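Local atomic coordinates of cyclodipeptide synthase, BtCDPS (Bacillus thermoamylovorans, PDB entry 6ZTU), a protein that probably makes cyclic dipeptides from two aminoacyl-tRNAs, acting as an aminoacyltransferase as other cyclodipeptide synthases do. Residues I33-S38 against L62-E67. Residues are numbered along the deposited sequence; the frame is centred on the assembly and turned at random.
With 0RE ((2S)-hexane-1,2-diol), chain B.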
loop_
_atom_site.group_PDB
_atom_site.type_symbol
_atom_site.label_atom_id
_atom_site.label_comp_id
_atom_site.label_asym_id
_atom_site.label_seq_id
_atom_site.Cartn_x
_atom_site.Cartn_y
_atom_site.Cartn_z
ATOM N N ILE A 33 1.240 -4.603 1.981
ATOM C CA ILE A 33 2.459 -5.139 2.584
ATOM C C ILE A 33 3.626 -4.371 1.986
ATOM O O ILE A 33 3.896 -4.477 0.785
ATOM C CB ILE A 33 2.611 -6.646 2.340
ATOM C CG1 ILE A 33 1.332 -7.401 2.712
ATOM C CG2 ILE A 33 3.831 -7.185 3.094
ATOM C CD1 ILE A 33 0.869 -7.182 4.139
ATOM N N SER A 34 4.301 -3.594 2.809
ATOM C CA SER A 34 5.338 -2.683 2.344
ATOM C C SER A 34 6.680 -3.408 2.276
ATOM O O SER A 34 7.039 -4.111 3.223
ATOM C CB SER A 34 5.435 -1.472 3.279
ATOM O OG SER A 34 6.136 -0.419 2.654
ATOM N N PRO A 35 7.435 -3.267 1.184
ATOM C CA PRO A 35 8.720 -3.963 1.076
ATOM C C PRO A 35 9.825 -3.267 1.858
ATOM O O PRO A 35 9.845 -2.044 2.004
ATOM C CB PRO A 35 9.008 -3.923 -0.431
ATOM C CG PRO A 35 8.386 -2.632 -0.873
ATOM C CD PRO A 35 7.116 -2.512 -0.039
ATOM N N PHE A 36 10.764 -4.082 2.353
ATOM C CA PHE A 36 11.934 -3.593 3.093
ATOM C C PHE A 36 11.506 -2.821 4.337
ATOM O O PHE A 36 12.066 -1.777 4.683
ATOM C CB PHE A 36 12.839 -2.756 2.191
ATOM C CG PHE A 36 12.995 -3.340 0.822
ATOM C CD1 PHE A 36 13.517 -4.614 0.664
ATOM C CD2 PHE A 36 12.589 -2.644 -0.302
ATOM C CE1 PHE A 36 13.649 -5.172 -0.591
ATOM C CE2 PHE A 36 12.725 -3.200 -1.567
ATOM C CZ PHE A 36 13.251 -4.467 -1.706
ATOM N N ASN A 37 10.499 -3.356 5.014
ATOM C CA ASN A 37 9.929 -2.759 6.212
ATOM C C ASN A 37 9.858 -3.853 7.264
ATOM O O ASN A 37 9.134 -4.834 7.084
ATOM C CB ASN A 37 8.542 -2.172 5.914
ATOM C CG ASN A 37 7.920 -1.492 7.118
ATOM O OD1 ASN A 37 8.137 -1.894 8.256
ATOM N ND2 ASN A 37 7.140 -0.454 6.867
ATOM N N SER A 38 10.597 -3.677 8.364
ATOM C CA SER A 38 10.725 -4.741 9.357
ATOM C C SER A 38 9.402 -5.093 10.023
ATOM O O SER A 38 9.286 -6.180 10.600
ATOM C CB SER A 38 11.744 -4.344 10.430
ATOM O OG SER A 38 11.622 -2.970 10.757
ATOM N N LEU A 62 -1.935 -7.057 -1.167
ATOM C CA LEU A 62 -1.215 -6.295 -2.184
ATOM C C LEU A 62 0.261 -6.219 -1.814
ATOM O O LEU A 62 0.607 -5.715 -0.739
ATOM C CB LEU A 62 -1.778 -4.877 -2.315
ATOM C CG LEU A 62 -1.157 -4.046 -3.447
ATOM C CD1 LEU A 62 -1.579 -4.579 -4.834
ATOM C CD2 LEU A 62 -1.531 -2.567 -3.277
ATOM N N LEU A 63 1.119 -6.683 -2.716
ATOM C CA LEU A 63 2.568 -6.631 -2.577
ATOM C C LEU A 63 3.154 -5.625 -3.557
ATOM O O LEU A 63 2.513 -5.210 -4.520
ATOM C CB LEU A 63 3.185 -8.009 -2.837
ATOM C CG LEU A 63 2.594 -9.185 -2.072
ATOM C CD1 LEU A 63 3.376 -10.461 -2.413
ATOM C CD2 LEU A 63 2.616 -8.922 -0.579
ATOM N N ALA A 64 4.416 -5.264 -3.327
ATOM C CA ALA A 64 5.063 -4.276 -4.182
ATOM C C ALA A 64 5.385 -4.847 -5.557
ATOM O O ALA A 64 5.790 -6.008 -5.690
ATOM C CB ALA A 64 6.343 -3.764 -3.520
ATOM N N GLY A 65 5.213 -4.010 -6.576
ATOM C CA GLY A 65 5.538 -4.340 -7.947
ATOM C C GLY A 65 6.952 -3.925 -8.310
ATOM O O GLY A 65 7.800 -3.697 -7.445
ATOM N N ASP A 66 7.186 -3.795 -9.624
ATOM C CA ASP A 66 8.543 -3.653 -10.157
ATOM C C ASP A 66 9.259 -2.445 -9.576
ATOM O O ASP A 66 10.475 -2.484 -9.347
ATOM C CB ASP A 66 8.504 -3.528 -11.676
ATOM C CG ASP A 66 7.817 -4.700 -12.344
ATOM O OD1 ASP A 66 7.850 -5.811 -11.781
ATOM O OD2 ASP A 66 7.262 -4.505 -13.444
ATOM N N GLU A 67 8.534 -1.350 -9.358
ATOM C CA GLU A 67 9.187 -0.124 -8.922
ATOM C C GLU A 67 9.733 -0.209 -7.511
ATOM O O GLU A 67 10.326 0.771 -7.043
ATOM C CB GLU A 67 8.210 1.054 -9.024
ATOM C CG GLU A 67 8.020 1.600 -10.431
ATOM C CD GLU A 67 7.035 0.785 -11.265
ATOM O OE1 GLU A 67 6.404 -0.153 -10.729
ATOM O OE2 GLU A 67 6.894 1.081 -12.468
HETATM O O01 0RE B . 2.307 1.904 0.828
HETATM C C02 0RE B . 2.080 1.000 1.862
HETATM C C03 0RE B . 0.893 0.119 1.486
HETATM O O04 0RE B . -0.301 0.816 1.720
HETATM C C05 0RE B . 1.015 -0.263 0.015
HETATM C C06 0RE B . 2.307 -1.047 -0.213
HETATM C C07 0RE B . 2.465 -1.280 -1.711
HETATM C C08 0RE B . 2.312 -2.775 -1.933
HETATM O O HOH W 1 5.604 -6.157 -0.743
#
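I33 and L63 lie side by side and point the same way at the C-terminal ends of two neighbouring parallel strands, 28-32 and 58-63, in this Rossmann-like (HUP-clan) fold. Such strand ends commonly form binding pockets, and here the chain lines the pocket of a hexane-1,2-diol. In L63, chi1 of -51° sets CG beside the backbone N, and CD1 extended (chi2 -178°) leaves the CD2 methyl to face I33, 3.7 Å from I33 CB and close also to CG1; H93 of helix 79-103 touches both residues. The last direct backbone link between the two segments is I33 N to L62 O, 3.0 Å long and nearly straight at hydrogen and acceptor alike. One step further the chains have spread, and I33 O stands 4.2 Å from A64 N, so a water takes over the ladder: it donates to I33 O and accepts from A64 N. Beyond it the apolar contact resumes, P35 presenting the CG corner of its ring to the A64 methyl, with Y176 of helix 167-191 touching both. The diol, hydrogen-bonded to E180, lays its hydrocarbon tail against the backbones on the face away from the I33 and L63 side chains. The diol's terminal methyl, C08, ends 3.4 Å from L63 C.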